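Local atomic coordinates of pyridoxamine 5-phosphate-dependent dehydrase (Escherichia coli, PDB entry 3B8X), a protein that removes the C3'-hydroxyl group from GDP-4-keto-6-deoxy-D-mannose by a combined transamination and deoxygenation, a step in the biosynthesis of the O-antigen sugar L-colitose. Residues Y6-S11 and G329-P334; F304-I309 and L369-H374. The protein carries 1 engineered substitution. All blocks are in the same frame, centred on the assembly; numbering follows the deposited sequence.

Contact 1 of 2, residues Y6-S11 and G329-P334; sequences YPLASS and GIECRP. With NA (sodium ion), chain K; G4M ([(2R,3S,4R,5R)-5-(2-amino-6-oxo-1,6-dihydro-9H-purin-9-yl)-3,4-dihydroxytetrahydrofuran-2-yl]methyl (2R,3S,4S,5S,6R)-3,4-dihydroxy-5-[({3-hydroxy-2-methyl-5-[(phosphonooxy)methyl]pyridin-4-yl}methyl)amino]-6-methyltetrahydro-2H-pyran-2-yl dihydrogen diphosphate), chain O.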
loop_
_atom_site.group_PDB
_atom_site.type_symbol
_atom_site.label_atom_id
_atom_site.label_comp_id
_atom_site.label_asym_id
_atom_site.label_seq_id
_atom_site.Cartn_x
_atom_site.Cartn_y
_atom_site.Cartn_z
ATOM N N TYR B 6 5.340 7.528 30.984
ATOM C CA TYR B 6 4.947 6.148 30.702
ATOM C C TYR B 6 4.139 6.190 29.403
ATOM O O TYR B 6 2.912 6.170 29.367
ATOM C CB TYR B 6 4.075 5.676 31.837
ATOM C CG TYR B 6 3.623 4.239 31.724
ATOM C CD1 TYR B 6 3.953 3.453 30.628
ATOM C CD2 TYR B 6 2.762 3.714 32.680
ATOM C CE1 TYR B 6 3.474 2.114 30.549
ATOM C CE2 TYR B 6 2.310 2.416 32.627
ATOM C CZ TYR B 6 2.656 1.609 31.565
ATOM O OH TYR B 6 2.128 0.333 31.540
ATOM N N PRO B 7 4.877 6.293 28.323
ATOM C CA PRO B 7 4.273 6.382 27.021
ATOM C C PRO B 7 3.905 4.996 26.523
ATOM O O PRO B 7 4.426 3.985 26.984
ATOM C CB PRO B 7 5.428 6.967 26.179
ATOM C CG PRO B 7 6.667 6.320 26.810
ATOM C CD PRO B 7 6.353 6.364 28.282
ATOM N N LEU B 8 3.040 4.962 25.524
ATOM C CA LEU B 8 2.687 3.705 24.889
ATOM C C LEU B 8 3.815 2.832 24.316
ATOM O O LEU B 8 3.717 1.624 24.356
ATOM C CB LEU B 8 1.628 3.961 23.804
ATOM C CG LEU B 8 0.420 3.036 23.798
ATOM C CD1 LEU B 8 -0.595 3.487 24.836
ATOM C CD2 LEU B 8 -0.134 3.023 22.356
ATOM N N ALA B 9 4.836 3.389 23.681
ATOM C CA ALA B 9 5.882 2.545 23.091
ATOM C C ALA B 9 7.207 3.266 23.254
ATOM O O ALA B 9 7.226 4.451 23.564
ATOM C CB ALA B 9 5.583 2.329 21.587
ATOM N N SER B 10 8.302 2.536 23.078
ATOM C CA SER B 10 9.645 3.100 23.140
ATOM C C SER B 10 10.460 2.449 22.016
ATOM O O SER B 10 9.954 1.594 21.272
ATOM C CB SER B 10 10.266 2.939 24.534
ATOM O OG SER B 10 10.214 1.596 25.010
ATOM N N SER B 11 11.680 2.920 21.803
ATOM C CA SER B 11 12.503 2.347 20.727
ATOM C C SER B 11 12.900 0.907 21.059
ATOM O O SER B 11 13.274 0.620 22.210
ATOM C CB SER B 11 13.776 3.182 20.515
ATOM O OG SER B 11 14.563 2.658 19.461
ATOM N N GLY B 329 0.952 11.605 33.056
ATOM C CA GLY B 329 1.913 11.400 31.987
ATOM C C GLY B 329 1.887 9.961 31.477
ATOM O O GLY B 329 2.899 9.450 31.013
ATOM N N ILE B 330 0.742 9.300 31.629
ATOM C CA ILE B 330 0.581 7.929 31.160
ATOM C C ILE B 330 -0.275 7.915 29.875
ATOM O O ILE B 330 -1.451 8.247 29.877
ATOM C CB ILE B 330 -0.038 7.035 32.228
ATOM C CG1 ILE B 330 0.867 6.958 33.456
ATOM C CG2 ILE B 330 -0.226 5.620 31.673
ATOM C CD1 ILE B 330 0.183 6.234 34.659
ATOM N N GLU B 331 0.349 7.557 28.765
ATOM C CA GLU B 331 -0.320 7.607 27.470
ATOM C C GLU B 331 -1.369 6.483 27.446
ATOM O O GLU B 331 -1.124 5.388 27.928
ATOM C CB GLU B 331 0.685 7.415 26.329
ATOM C CG GLU B 331 0.108 7.744 24.967
ATOM C CD GLU B 331 1.153 7.780 23.883
ATOM O OE1 GLU B 331 2.260 7.293 24.177
ATOM O OE2 GLU B 331 0.880 8.275 22.756
ATOM N N CYS B 332 -2.539 6.746 26.885
ATOM C CA CYS B 332 -3.539 5.695 26.788
ATOM C C CYS B 332 -4.320 5.750 25.482
ATOM O O CYS B 332 -4.188 6.713 24.712
ATOM C CB CYS B 332 -4.423 5.689 28.020
ATOM S SG CYS B 332 -5.536 7.109 27.995
ATOM N N ARG B 333 -5.085 4.698 25.194
ATOM C CA ARG B 333 -5.825 4.586 23.935
ATOM C C ARG B 333 -7.145 3.846 24.230
ATOM O O ARG B 333 -7.212 3.064 25.159
ATOM C CB ARG B 333 -5.055 3.633 22.978
ATOM C CG ARG B 333 -3.734 4.105 22.353
ATOM C CD ARG B 333 -3.996 5.237 21.359
ATOM N NE ARG B 333 -2.790 5.712 20.682
ATOM C CZ ARG B 333 -2.049 6.709 21.141
ATOM N NH1 ARG B 333 -0.961 7.082 20.463
ATOM N NH2 ARG B 333 -2.405 7.302 22.298
ATOM N N PRO B 334 -8.150 3.983 23.373
ATOM C CA PRO B 334 -9.345 3.140 23.534
ATOM C C PRO B 334 -8.851 1.739 23.135
ATOM O O PRO B 334 -7.775 1.584 22.563
ATOM C CB PRO B 334 -10.275 3.605 22.405
ATOM C CG PRO B 334 -9.772 4.871 21.953
ATOM C CD PRO B 334 -8.309 5.008 22.328
HETATM NA NA NA K . 3.769 -0.650 23.446
HETATM O OP3 G4M O . -0.347 -0.483 11.510
HETATM P PL G4M O . -0.282 -1.651 10.441
HETATM O OP1 G4M O . -0.828 -1.201 8.980
HETATM O OP2 G4M O . 1.240 -2.149 10.305
HETATM O OP4 G4M O . -1.104 -2.935 11.017
HETATM C C5B G4M O . -2.470 -2.668 10.876
HETATM C C5L G4M O . -3.185 -3.514 11.860
HETATM C C6L G4M O . -3.875 -4.634 11.414
HETATM N N1L G4M O . -4.563 -5.357 12.268
HETATM C C2L G4M O . -4.639 -5.085 13.553
HETATM C C2A G4M O . -5.497 -5.932 14.462
HETATM C C3L G4M O . -3.950 -4.011 14.109
HETATM O O3L G4M O . -4.125 -3.745 15.422
HETATM C C4L G4M O . -3.161 -3.207 13.227
HETATM C C4A G4M O . -2.447 -2.090 13.684
HETATM N N4A G4M O . -2.567 -1.718 14.924
HETATM C C4G G4M O . -1.759 -0.654 15.403
HETATM C C5G G4M O . -2.470 0.152 16.464
HETATM C C6G G4M O . -3.047 -0.766 17.542
HETATM O O5G G4M O . -1.393 0.881 17.044
HETATM C C3G G4M O . -1.380 0.325 14.279
HETATM O O3G G4M O . -0.019 0.084 13.941
HETATM C C2G G4M O . -1.499 1.787 14.800
HETATM O O2G G4M O . -0.817 2.713 13.947
HETATM C C1G G4M O . -0.917 1.910 16.188
HETATM O O1G G4M O . -1.487 3.089 16.741
HETATM P P2 G4M O . -0.590 4.023 17.663
HETATM O O3P G4M O . 0.184 3.130 18.767
HETATM O O4P G4M O . -1.593 4.980 18.505
HETATM O OPP G4M O . 0.381 4.752 16.601
HETATM P P G4M O . 1.211 5.976 17.230
HETATM O O1P G4M O . 0.423 7.157 18.005
HETATM O O2P G4M O . 1.865 6.560 15.901
HETATM O "O5'" G4M O . 2.481 5.415 17.986
HETATM C "C5'" G4M O . 2.205 5.194 19.353
HETATM C "C4'" G4M O . 3.304 5.878 20.151
HETATM O "O4'" G4M O . 4.592 5.644 19.506
HETATM C "C3'" G4M O . 3.088 7.410 20.144
HETATM O "O3'" G4M O . 3.592 7.891 21.381
HETATM C "C2'" G4M O . 3.944 7.883 18.948
HETATM O "O2'" G4M O . 4.397 9.217 19.209
HETATM C "C1'" G4M O . 5.116 6.919 19.067
HETATM N N9 G4M O . 5.822 6.768 17.791
HETATM C C8 G4M O . 5.313 6.208 16.662
HETATM N N7 G4M O . 6.258 6.213 15.743
HETATM C C4 G4M O . 7.132 7.111 17.568
HETATM C C5 G4M O . 7.424 6.751 16.232
HETATM C C6 G4M O . 8.751 6.984 15.719
HETATM O O6 G4M O . 9.093 6.696 14.583
HETATM N N3 G4M O . 8.076 7.677 18.325
HETATM C C2 G4M O . 9.283 7.903 17.832
HETATM N N1 G4M O . 9.640 7.567 16.551
HETATM N N2 G4M O . 10.218 8.497 18.620
HETATM O O HOH W 1 1.057 3.907 28.171
HETATM O O HOH W 2 3.202 -2.684 22.039
HETATM O O HOH W 3 1.926 0.179 21.408
HETATM O O HOH W 4 1.467 -0.990 24.097
HETATM O O HOH W 5 5.804 -0.920 22.375
#
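Tyr6 and Ile330 form a single beta bridge, their CA atoms 4.7 Å apart. Two backbone bonds flank it: Tyr6 N to Gly329 O (3.1 Å) and Glu331 N to Tyr6 O (3.0 Å). One water donates to both Tyr6 O and Glu331 O. Gly329 closes the preceding helix as a Schellman motif with positive phi. The tight part lies here. The tyrosine ring, with CG anti to the backbone N (chi1 -178°), slants across the Ile330 branches, and its CD2 touches Ile330 CG2 at 3.7 Å; its hydroxyl is hydrogen-bonded to Gly372 O.

Further along, polar groups take over. Glu331 reaches out as an extended chain, and its OE1 accepts Leu8 N at 2.8 Å on the anti side, 30° out of the carboxylate plane. Its OE2 takes a salt bridge from Arg333 NH1, which approaches from above that plane. The same carboxylate lies beside the ligand's O3' hydroxyl. Leu8 CD2 covers one face of the Arg333 guanidinium near its rim; at the edge, in its plane, G4M O4P takes bonds from NE (2.6 Å) and NH1, while NH1 also reaches O1P (2.8 Å). Sharing NH1 between Glu331 and the diphosphate is consistent with the carboxylate orienting the arginine.

On the looser side, segment 6-11 departs, Ala9 hardly touching residues 329-334, and the sodium ion held by Leu8 O (2.5 Å) and Asn373 O carries four waters.

In the fold, the contact joins the loop before helix 15-27 to the exit of helix 318-328 and edge strand 332-333; Ile330 packs on helix 379-388, and Tyr6 and Cys332 on Val371 of strand 368-372.

Contact 2 of 2, residues F304-I309 and L369-H374; sequences FGFSFI and LFVGNH. With NA (sodium ion), chain K.
Strands 305-309 and 369-372 run antiparallel, their axes 4.5 Å apart at closest and 151° between directions, as the central pair of a small four-stranded antiparallel sheet. Two hydrogen-bonded pairs set the register. Phe306 with Val371 exchanges two bonds of 2.9 Å, Phe306 N to Val371 O and Val371 N to Phe306 O. In the other pair, Phe308 N donates to Leu369 O at 2.9 Å and Leu369 N returns a longer bond to Phe308 O. Between them Ser307 and Phe370 form a non-hydrogen-bonded pair with CA atoms 4.1 Å apart.

Side chains divide by face. On one, Val371 CG2 touches Phe306 CB, and Leu369 CD2 reaches Phe308 CB at 3.7 Å. Helix 255-286 packs on these phenylalanines through Phe282 and Phe286, while Leu369 and Val371 touch Leu325 of helix 318-328. Ser307 and Phe370 point to the other face; just before the strand, the Phe304 ring meets Phe370 CZ at its edge, 3.9 Å from CE2. Gly305 CA passes beside Phe370 CD1.

Beyond the strand, Asn373 O binds the sodium ion, and a water on that ion links Phe304 O to Asn373 N. The Asn373 amide, bonded to Trp303 O and Asn278, lies 28° from the plane of the Phe306 ring. Its CG carbon, anti to the backbone N (chi1 -169°), comes within 3.3 Å of Phe306 CZ, and Asn373 CB sits over that ring's face, 4.0 Å from its centroid.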
loop_
_atom_site.group_PDB
_atom_site.type_symbol
_atom_site.label_atom_id
_atom_site.label_comp_id
_atom_site.label_asym_id
_atom_site.label_seq_id
_atom_site.Cartn_x
_atom_site.Cartn_y
_atom_site.Cartn_z
ATOM N N PHE B 304 0.492 -7.155 24.158
ATOM C CA PHE B 304 0.833 -5.999 23.346
ATOM C C PHE B 304 0.716 -4.736 24.192
ATOM O O PHE B 304 1.514 -3.792 24.078
ATOM C CB PHE B 304 -0.136 -5.983 22.159
ATOM C CG PHE B 304 -0.065 -4.746 21.329
ATOM C CD1 PHE B 304 0.781 -4.689 20.221
ATOM C CD2 PHE B 304 -0.888 -3.674 21.634
ATOM C CE1 PHE B 304 0.824 -3.543 19.427
ATOM C CE2 PHE B 304 -0.858 -2.513 20.892
ATOM C CZ PHE B 304 0.003 -2.433 19.763
ATOM N N GLY B 305 -0.309 -4.726 25.029
ATOM C CA GLY B 305 -0.597 -3.617 25.934
ATOM C C GLY B 305 -1.419 -4.135 27.095
ATOM O O GLY B 305 -1.782 -5.300 27.125
ATOM N N PHE B 306 -1.753 -3.257 28.023
ATOM C CA PHE B 306 -2.527 -3.609 29.206
ATOM C C PHE B 306 -3.909 -2.974 29.204
ATOM O O PHE B 306 -4.056 -1.766 29.483
ATOM C CB PHE B 306 -1.741 -3.091 30.416
ATOM C CG PHE B 306 -0.458 -3.817 30.626
ATOM C CD1 PHE B 306 0.739 -3.124 30.807
ATOM C CD2 PHE B 306 -0.448 -5.214 30.582
ATOM C CE1 PHE B 306 1.920 -3.821 31.061
ATOM C CE2 PHE B 306 0.728 -5.940 30.801
ATOM C CZ PHE B 306 1.918 -5.222 30.993
ATOM N N SER B 307 -4.936 -3.794 28.966
ATOM C CA SER B 307 -6.291 -3.282 28.903
ATOM C C SER B 307 -6.935 -3.214 30.282
ATOM O O SER B 307 -6.566 -3.955 31.194
ATOM C CB SER B 307 -7.148 -4.230 28.054
ATOM O OG SER B 307 -7.267 -5.487 28.709
ATOM N N PHE B 308 -7.922 -2.322 30.379
ATOM C CA PHE B 308 -8.775 -2.168 31.558
ATOM C C PHE B 308 -10.199 -2.001 31.082
ATOM O O PHE B 308 -10.442 -1.454 30.002
ATOM C CB PHE B 308 -8.470 -0.883 32.293
ATOM C CG PHE B 308 -7.171 -0.894 32.993
ATOM C CD1 PHE B 308 -6.212 0.033 32.656
ATOM C CD2 PHE B 308 -6.899 -1.839 33.971
ATOM C CE1 PHE B 308 -5.003 0.060 33.294
ATOM C CE2 PHE B 308 -5.661 -1.837 34.601
ATOM C CZ PHE B 308 -4.713 -0.880 34.252
ATOM N N ILE B 309 -11.129 -2.512 31.884
ATOM C CA ILE B 309 -12.549 -2.372 31.625
ATOM C C ILE B 309 -13.192 -2.081 32.985
ATOM O O ILE B 309 -12.980 -2.791 33.977
ATOM C CB ILE B 309 -13.185 -3.598 30.898
ATOM C CG1 ILE B 309 -12.863 -3.517 29.414
ATOM C CG2 ILE B 309 -14.726 -3.481 30.918
ATOM C CD1 ILE B 309 -12.860 -4.833 28.739
ATOM N N LEU B 369 -10.175 0.762 27.762
ATOM C CA LEU B 369 -9.000 1.542 27.337
ATOM C C LEU B 369 -7.746 0.682 27.541
ATOM O O LEU B 369 -7.785 -0.365 28.185
ATOM C CB LEU B 369 -8.878 2.814 28.205
ATOM C CG LEU B 369 -8.324 2.620 29.651
ATOM C CD1 LEU B 369 -7.360 3.686 30.093
ATOM C CD2 LEU B 369 -9.392 2.336 30.686
ATOM N N PHE B 370 -6.602 1.143 27.059
ATOM C CA PHE B 370 -5.414 0.401 27.382
ATOM C C PHE B 370 -4.200 1.277 27.549
ATOM O O PHE B 370 -4.186 2.393 27.060
ATOM C CB PHE B 370 -5.191 -0.833 26.488
ATOM C CG PHE B 370 -4.561 -0.532 25.159
ATOM C CD1 PHE B 370 -3.182 -0.494 25.019
ATOM C CD2 PHE B 370 -5.362 -0.378 24.023
ATOM C CE1 PHE B 370 -2.582 -0.266 23.786
ATOM C CE2 PHE B 370 -4.799 -0.143 22.769
ATOM C CZ PHE B 370 -3.394 -0.062 22.652
ATOM N N VAL B 371 -3.226 0.776 28.303
ATOM C CA VAL B 371 -1.976 1.483 28.521
ATOM C C VAL B 371 -0.863 0.645 27.963
ATOM O O VAL B 371 -1.072 -0.475 27.527
ATOM C CB VAL B 371 -1.719 1.914 29.980
ATOM C CG1 VAL B 371 -2.875 2.883 30.440
ATOM C CG2 VAL B 371 -1.532 0.703 30.914
ATOM N N GLY B 372 0.337 1.187 27.891
ATOM C CA GLY B 372 1.313 0.393 27.205
ATOM C C GLY B 372 2.059 -0.756 27.862
ATOM O O GLY B 372 2.241 -0.846 29.078
ATOM N N ASN B 373 2.533 -1.647 27.007
ATOM C CA ASN B 373 3.503 -2.639 27.521
ATOM C C ASN B 373 4.747 -2.467 26.627
ATOM O O ASN B 373 4.645 -2.094 25.461
ATOM C CB ASN B 373 2.957 -4.075 27.536
ATOM C CG ASN B 373 3.877 -5.037 28.316
ATOM O OD1 ASN B 373 4.809 -4.608 29.005
ATOM N ND2 ASN B 373 3.616 -6.342 28.190
ATOM N N HIS B 374 5.938 -2.691 27.154
ATOM C CA HIS B 374 7.149 -2.527 26.358
ATOM C C HIS B 374 8.075 -3.725 26.544
ATOM O O HIS B 374 7.912 -4.508 27.479
ATOM C CB HIS B 374 7.973 -1.256 26.810
ATOM C CG HIS B 374 7.200 0.026 26.814
ATOM N ND1 HIS B 374 7.744 1.210 26.370
ATOM C CD2 HIS B 374 5.946 0.322 27.238
ATOM C CE1 HIS B 374 6.856 2.180 26.516
ATOM N NE2 HIS B 374 5.774 1.677 27.079
HETATM NA NA NA K . 3.769 -0.650 23.446
HETATM O O HOH W 4 1.467 -0.990 24.097
HETATM O O HOH W 2 3.202 -2.684 22.039
HETATM O O HOH W 3 1.926 0.179 21.408
HETATM O O HOH W 5 5.804 -0.920 22.375
#

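How the contacts relate
From the N terminus, residues 6-11 pair with 329-334, so contact 1 closes a span of 317 residues that includes most of the eight-stranded mixed sheet. Contact 2 begins inside that span, at 304-309, and closes after it, at 369-374; the two loops therefore cross, their segments alternating along the chain. The centres of contacts 1 and 2 lie about 9 Å apart. Strands 332-333 and 368-372 are neighbours in one antiparallel sheet, and Pro7 O receives His374 NE2 at 2.7 Å, a probable hydrogen bond. The sodium ion, coordinated from both contacts, ties Leu8 of the N-terminal loop to Asn373, which follows Gly372, near the ligand pocket.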